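Local structure of 3-deoxy-d-manno-octulosonic-acid transferase (Acinetobacter baumannii, 4BFC) at residues Pro53-Ile58 with Pro81-Glu86; Tyr114-Met119 with Trp123-Leu128. The protein probably transfers 3-deoxy-D-manno-octulosonic acid (Kdo) from CMP-Kdo to lipid A precursors in lipopolysaccharide synthesis, the part described being its C-terminal CMP-Kdo binding domain. One frame throughout, in Å; residues are numbered along the deposited sequence.

How the interactions relate
Both contacts are largely buried, but they differ in chemistry and in place. The centre of interaction 1 lies about 13 Å from the centre of the chain. It is ionic: one glutamate meets one arginine, with a second subunit close by. The centre of interaction 2 lies nearer, about 9 Å from the centre of the chain. It is aromatic and apolar, with one bridging water; no other protein chain of the assembly touches it. The first joins the first turn of one helix to the 3-10 turn leading into another; the two helices follow neighbouring strands of the parallel sheet. The second joins a strand of that sheet to the helix after it. They meet where Phe84 of interaction 1 packs on Asp117 and Ser118 of interaction 2.

Interaction 1. Residues Pro53-Ile58 with Pro81-Glu86; sequences PEEQQI and PERFDE. With BME (beta-mercaptoethanol), chain D.
Glu55 and Arg83 form a salt bridge between the first turn of helix 54-68 and the 3-10 turn that leads into helix 84-93. It is a bidentate, end-on pair. It ties together two helices that each follow a neighbouring strand, 43-50 and 72-78, of the parallel alpha/beta sheet. NH2 of Arg83 donates to OE1 of Glu55 at 2.9 Å, and NH1 of Arg83 donates to OE2 of Glu55 at 2.9 Å. Both bonds are nearly straight. Each oxygen is met on its syn side and lies close to the guanidinium plane. The nitrogens, however, approach from out of the carboxylate plane, by up to 34°. The two flat groups are accordingly twisted by 31°, so the fork is not fully coplanar. The two side chains come from opposite directions. The Glu55 chain bends at chi2 (93°), which turns its carboxylate to meet the arginine.

Further hydrogen bonds fix both partners: OE2 of Glu55 is also bonded to Thr50, and NE of Arg83 donates to the backbone O of Asn165 of the second subunit, so all three guanidinium nitrogens are used.

A beta-mercaptoethanol molecule, probably from the crystallisation liquor, sits beside the same turn. Its O1 accepts from N of Glu82 at 2.9 Å.

Apolar side chains pack against part of the pair. Glu55 lies against Val87 and Ile90 of helix 84-93 and Val76 and Pro78 of strand 72-78, while Glu54 and Ile58, from the same helix as Glu55, rest on Phe133 of strand 131-134.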
loop_
_atom_site.group_PDB
_atom_site.type_symbol
_atom_site.label_atom_id
_atom_site.label_comp_id
_atom_site.label_asym_id
_atom_site.label_seq_id
_atom_site.Cartn_x
_atom_site.Cartn_y
_atom_site.Cartn_z
ATOM N N PRO A 53 -9.895 -10.023 7.442
ATOM C CA PRO A 53 -10.685 -10.232 8.689
ATOM C C PRO A 53 -9.845 -10.983 9.741
ATOM O O PRO A 53 -10.389 -11.608 10.674
ATOM C CB PRO A 53 -11.815 -11.141 8.179
ATOM C CG PRO A 53 -11.107 -12.032 7.255
ATOM C CD PRO A 53 -10.095 -11.157 6.512
ATOM N N GLU A 54 -8.539 -10.886 9.634
ATOM C CA GLU A 54 -7.607 -11.673 10.511
ATOM C C GLU A 54 -7.784 -11.319 12.011
ATOM O O GLU A 54 -7.715 -12.229 12.840
ATOM C CB GLU A 54 -6.166 -11.485 10.120
ATOM C CG GLU A 54 -5.822 -11.989 8.732
ATOM C CD GLU A 54 -4.358 -11.765 8.369
ATOM O OE1 GLU A 54 -3.808 -10.642 8.653
ATOM O OE2 GLU A 54 -3.716 -12.703 7.857
ATOM N N GLU A 55 -7.898 -10.024 12.373
ATOM C CA GLU A 55 -8.097 -9.634 13.770
ATOM C C GLU A 55 -9.403 -10.239 14.313
ATOM O O GLU A 55 -9.334 -10.890 15.389
ATOM C CB GLU A 55 -8.081 -8.144 14.035
ATOM C CG GLU A 55 -6.829 -7.367 13.542
ATOM C CD GLU A 55 -7.050 -6.801 12.161
ATOM O OE1 GLU A 55 -8.163 -6.890 11.567
ATOM O OE2 GLU A 55 -6.090 -6.219 11.637
ATOM N N GLN A 56 -10.517 -10.026 13.603
ATOM C CA GLN A 56 -11.804 -10.607 13.987
ATOM C C GLN A 56 -11.643 -12.137 14.181
ATOM O O GLN A 56 -12.039 -12.674 15.265
ATOM C CB GLN A 56 -12.848 -10.272 12.936
ATOM C CG GLN A 56 -14.218 -10.854 13.240
ATOM C CD GLN A 56 -14.835 -10.145 14.415
ATOM O OE1 GLN A 56 -14.889 -8.923 14.437
ATOM N NE2 GLN A 56 -15.294 -10.910 15.416
ATOM N N GLN A 57 -11.104 -12.825 13.162
ATOM C CA GLN A 57 -11.088 -14.305 13.160
ATOM C C GLN A 57 -10.209 -14.890 14.232
ATOM O O GLN A 57 -10.622 -15.848 14.946
ATOM C CB GLN A 57 -10.736 -14.916 11.798
ATOM C CG GLN A 57 -11.728 -14.571 10.659
ATOM C CD GLN A 57 -11.347 -15.194 9.333
ATOM O OE1 GLN A 57 -12.201 -15.325 8.448
ATOM N NE2 GLN A 57 -10.101 -15.521 9.146
ATOM N N ILE A 58 -8.995 -14.372 14.385
ATOM C CA ILE A 58 -8.071 -14.877 15.410
ATOM C C ILE A 58 -8.541 -14.485 16.826
ATOM O O ILE A 58 -8.525 -15.341 17.731
ATOM C CB ILE A 58 -6.603 -14.414 15.159
ATOM C CG1 ILE A 58 -6.094 -15.056 13.856
ATOM C CG2 ILE A 58 -5.732 -14.799 16.320
ATOM C CD1 ILE A 58 -4.865 -14.397 13.309
ATOM N N PRO A 81 -2.135 1.834 9.570
ATOM C CA PRO A 81 -2.596 2.738 10.648
ATOM C C PRO A 81 -4.021 3.307 10.586
ATOM O O PRO A 81 -4.659 3.571 11.666
ATOM C CB PRO A 81 -1.499 3.821 10.693
ATOM C CG PRO A 81 -0.282 3.058 10.258
ATOM C CD PRO A 81 -0.793 2.207 9.109
ATOM N N GLU A 82 -4.578 3.479 9.363
ATOM C CA GLU A 82 -5.892 4.046 9.232
ATOM C C GLU A 82 -6.939 3.106 9.870
ATOM O O GLU A 82 -7.968 3.555 10.282
ATOM C CB GLU A 82 -6.265 4.375 7.770
ATOM C CG GLU A 82 -6.351 3.181 6.849
ATOM C CD GLU A 82 -7.167 3.477 5.536
ATOM O OE1 GLU A 82 -7.793 4.530 5.445
ATOM O OE2 GLU A 82 -7.188 2.578 4.708
ATOM N N ARG A 83 -6.541 1.831 10.040
ATOM C CA ARG A 83 -7.405 0.819 10.623
ATOM C C ARG A 83 -7.301 0.676 12.128
ATOM O O ARG A 83 -7.996 -0.146 12.695
ATOM C CB ARG A 83 -7.206 -0.584 9.972
ATOM C CG ARG A 83 -7.684 -0.688 8.534
ATOM C CD ARG A 83 -7.695 -2.092 7.999
ATOM N NE ARG A 83 -8.665 -2.950 8.709
ATOM C CZ ARG A 83 -8.291 -3.941 9.512
ATOM N NH1 ARG A 83 -6.991 -4.230 9.722
ATOM N NH2 ARG A 83 -9.247 -4.675 10.109
ATOM N N PHE A 84 -6.380 1.388 12.802
ATOM C CA PHE A 84 -6.313 1.243 14.270
ATOM C C PHE A 84 -7.634 1.402 14.993
ATOM O O PHE A 84 -7.965 0.579 15.815
ATOM C CB PHE A 84 -5.272 2.236 14.813
ATOM C CG PHE A 84 -3.829 1.926 14.427
ATOM C CD1 PHE A 84 -3.392 0.691 13.847
ATOM C CD2 PHE A 84 -2.874 2.940 14.555
ATOM C CE1 PHE A 84 -2.036 0.464 13.579
ATOM C CE2 PHE A 84 -1.541 2.723 14.239
ATOM C CZ PHE A 84 -1.104 1.501 13.742
ATOM N N ASP A 85 -8.434 2.472 14.758
ATOM C CA ASP A 85 -9.713 2.607 15.449
ATOM C C ASP A 85 -10.694 1.487 15.079
ATOM O O ASP A 85 -11.461 1.046 15.952
ATOM C CB ASP A 85 -10.327 4.009 15.157
ATOM C CG ASP A 85 -9.617 5.090 15.896
ATOM O OD1 ASP A 85 -8.803 4.800 16.824
ATOM O OD2 ASP A 85 -9.878 6.256 15.561
ATOM N N GLU A 86 -10.651 1.014 13.842
ATOM C CA GLU A 86 -11.465 -0.143 13.381
ATOM C C GLU A 86 -11.191 -1.383 14.213
ATOM O O GLU A 86 -12.120 -2.060 14.660
ATOM C CB GLU A 86 -11.268 -0.443 11.881
ATOM C CG GLU A 86 -11.777 -1.805 11.394
ATOM C CD GLU A 86 -13.298 -1.909 11.357
ATOM O OE1 GLU A 86 -14.007 -0.873 11.607
ATOM O OE2 GLU A 86 -13.810 -3.042 11.120
HETATM C C1 BME D . -2.233 4.879 6.617
HETATM C C2 BME D . -2.855 6.120 7.127
HETATM O O1 BME D . -3.066 3.749 6.875
HETATM S S2 BME D . -3.937 6.770 5.828
#

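Interaction 2. Residues Tyr114-Met119 with Trp123-Leu128; sequences YLADSM and WLWYAL
Trp125 of helix 122-128 packs its indole against Tyr114 and Ala116. The strand, loop and helix belong to a parallel-sheet alpha/beta domain, consistent with the Rossmann-like donor-binding half of a GT-B glycosyltransferase. The methyl of Ala116 lies over one indole face in a CH-pi contact. Its CB is 3.5 Å from the centroid of the five-membered ring of Trp125, 21° off the ring normal. Tyr114 meets the six-membered ring in an offset edge-to-face pair. The centroids of these Tyr114 and Trp125 rings are 5.6 Å apart and the planes lie at 62°. CE2 of Tyr114 leads, 3.7 Å from CH2 of Trp125. The torsion that sets CG of Tyr114 anti to its own N (chi1 -170°) carries the phenol to this end of the indole.

Several neighbours position these groups. CG of Leu124 lies over the opposite indole face, and Ile75 and Val77 of strand 72-78 also touch Trp125. Tyr114 is held by a bond from its OH to the backbone O of Gln105, by another edge-to-face pair with Trp37, and by backbone bonds to Cys74 and Val76 in the sheet. Beyond it the chain leaves the strand through inverse gamma turns centred on Ala116 and Asp117. Ser118 OG is bonded to Glu121, just before the helix segment.

One water joins loop to helix. This water accepts from NE1 of Trp125 at 2.8 Å. The water donates to O of Ala116 at 2.8 Å. The same water donates to OG of Ser118 at 2.7 Å.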
loop_
_atom_site.group_PDB
_atom_site.type_symbol
_atom_site.label_atom_id
_atom_site.label_comp_id
_atom_site.label_asym_id
_atom_site.label_seq_id
_atom_site.Cartn_x
_atom_site.Cartn_y
_atom_site.Cartn_z
ATOM N N TYR A 114 -3.740 -6.018 23.947
ATOM C CA TYR A 114 -3.068 -4.770 23.874
ATOM C C TYR A 114 -3.025 -4.358 22.417
ATOM O O TYR A 114 -2.352 -5.021 21.613
ATOM C CB TYR A 114 -1.660 -4.954 24.422
ATOM C CG TYR A 114 -0.958 -3.643 24.603
ATOM C CD1 TYR A 114 -1.393 -2.711 25.555
ATOM C CD2 TYR A 114 0.135 -3.301 23.776
ATOM C CE1 TYR A 114 -0.719 -1.478 25.719
ATOM C CE2 TYR A 114 0.840 -2.109 23.941
ATOM C CZ TYR A 114 0.359 -1.171 24.899
ATOM O OH TYR A 114 1.071 0.008 25.038
ATOM N N LEU A 115 -3.768 -3.299 22.094
ATOM C CA LEU A 115 -3.702 -2.768 20.717
ATOM C C LEU A 115 -2.481 -1.862 20.579
ATOM O O LEU A 115 -2.394 -0.748 21.196
ATOM C CB LEU A 115 -4.965 -2.053 20.381
ATOM C CG LEU A 115 -5.058 -1.397 19.020
ATOM C CD1 LEU A 115 -4.862 -2.417 17.859
ATOM C CD2 LEU A 115 -6.444 -0.746 18.897
ATOM N N ALA A 116 -1.502 -2.337 19.821
ATOM C CA ALA A 116 -0.274 -1.607 19.591
ATOM C C ALA A 116 -0.413 -0.646 18.393
ATOM O O ALA A 116 0.168 -0.821 17.287
ATOM C CB ALA A 116 0.955 -2.567 19.488
ATOM N N ASP A 117 -1.230 0.352 18.609
ATOM C CA ASP A 117 -1.671 1.311 17.581
ATOM C C ASP A 117 -0.710 2.499 17.531
ATOM O O ASP A 117 -1.132 3.667 17.827
ATOM C CB ASP A 117 -3.141 1.707 17.740
ATOM C CG ASP A 117 -3.494 2.323 19.112
ATOM O OD1 ASP A 117 -2.709 2.165 20.074
ATOM O OD2 ASP A 117 -4.515 3.029 19.118
ATOM N N SER A 118 0.500 2.213 17.070
ATOM C CA SER A 118 1.550 3.215 16.915
ATOM C C SER A 118 2.393 2.906 15.682
ATOM O O SER A 118 2.286 1.853 15.101
ATOM C CB SER A 118 2.416 3.172 18.154
ATOM O OG SER A 118 3.217 1.975 18.202
ATOM N N MET A 119 3.265 3.829 15.256
ATOM C CA MET A 119 4.027 3.578 14.058
ATOM C C MET A 119 5.484 3.266 14.417
ATOM O O MET A 119 6.041 3.824 15.381
ATOM C CB MET A 119 3.867 4.763 13.081
ATOM C CG MET A 119 2.435 4.914 12.532
ATOM S SD MET A 119 2.470 5.742 10.952
ATOM C CE MET A 119 0.968 6.726 11.043
ATOM N N TRP A 123 9.238 -4.162 16.091
ATOM C CA TRP A 123 10.342 -4.855 16.744
ATOM C C TRP A 123 10.164 -4.936 18.246
ATOM O O TRP A 123 10.457 -5.942 18.836
ATOM C CB TRP A 123 11.696 -4.220 16.417
ATOM C CG TRP A 123 12.208 -4.739 15.102
ATOM C CD1 TRP A 123 11.596 -4.612 13.858
ATOM C CD2 TRP A 123 13.411 -5.572 14.860
ATOM N NE1 TRP A 123 12.336 -5.245 12.884
ATOM C CE2 TRP A 123 13.432 -5.842 13.413
ATOM C CE3 TRP A 123 14.438 -6.083 15.657
ATOM C CZ2 TRP A 123 14.448 -6.597 12.816
ATOM C CZ3 TRP A 123 15.451 -6.849 15.040
ATOM C CH2 TRP A 123 15.450 -7.093 13.652
ATOM N N LEU A 124 9.673 -3.859 18.856
ATOM C CA LEU A 124 9.440 -3.902 20.291
ATOM C C LEU A 124 8.461 -5.051 20.652
ATOM O O LEU A 124 8.737 -5.789 21.605
ATOM C CB LEU A 124 8.879 -2.550 20.788
ATOM C CG LEU A 124 8.377 -2.287 22.217
ATOM C CD1 LEU A 124 9.498 -2.672 23.145
ATOM C CD2 LEU A 124 7.940 -0.804 22.393
ATOM N N TRP A 125 7.333 -5.117 19.930
ATOM C CA TRP A 125 6.274 -6.123 20.225
ATOM C C TRP A 125 6.803 -7.511 19.981
ATOM O O TRP A 125 6.634 -8.372 20.818
ATOM C CB TRP A 125 5.003 -5.857 19.458
ATOM C CG TRP A 125 4.616 -4.390 19.596
ATOM C CD1 TRP A 125 4.445 -3.486 18.579
ATOM C CD2 TRP A 125 4.536 -3.613 20.835
ATOM N NE1 TRP A 125 4.222 -2.219 19.073
ATOM C CE2 TRP A 125 4.263 -2.228 20.425
ATOM C CE3 TRP A 125 4.675 -3.907 22.183
ATOM C CZ2 TRP A 125 4.123 -1.221 21.339
ATOM C CZ3 TRP A 125 4.579 -2.853 23.113
ATOM C CH2 TRP A 125 4.250 -1.558 22.692
ATOM N N TYR A 126 7.428 -7.755 18.824
ATOM C CA TYR A 126 8.069 -9.112 18.665
ATOM C C TYR A 126 9.052 -9.448 19.817
ATOM O O TYR A 126 9.088 -10.553 20.311
ATOM C CB TYR A 126 8.907 -9.152 17.373
ATOM C CG TYR A 126 8.142 -9.206 16.092
ATOM C CD1 TYR A 126 7.048 -10.073 15.978
ATOM C CD2 TYR A 126 8.514 -8.428 14.970
ATOM C CE1 TYR A 126 6.334 -10.179 14.809
ATOM C CE2 TYR A 126 7.793 -8.541 13.778
ATOM C CZ TYR A 126 6.723 -9.411 13.707
ATOM O OH TYR A 126 6.031 -9.547 12.558
ATOM N N ALA A 127 9.829 -8.466 20.279
ATOM C CA ALA A 127 10.797 -8.729 21.353
ATOM C C ALA A 127 10.091 -9.071 22.700
ATOM O O ALA A 127 10.702 -9.631 23.615
ATOM C CB ALA A 127 11.732 -7.541 21.537
ATOM N N LEU A 128 8.818 -8.738 22.799
ATOM C CA LEU A 128 8.015 -9.051 23.997
ATOM C C LEU A 128 7.207 -10.353 23.864
ATOM O O LEU A 128 6.525 -10.792 24.829
ATOM C CB LEU A 128 7.117 -7.863 24.393
ATOM C CG LEU A 128 7.871 -6.607 24.892
ATOM C CD1 LEU A 128 6.875 -5.494 25.136
ATOM C CD2 LEU A 128 8.615 -6.929 26.189
HETATM O O HOH W 1 2.975 -0.501 17.274
#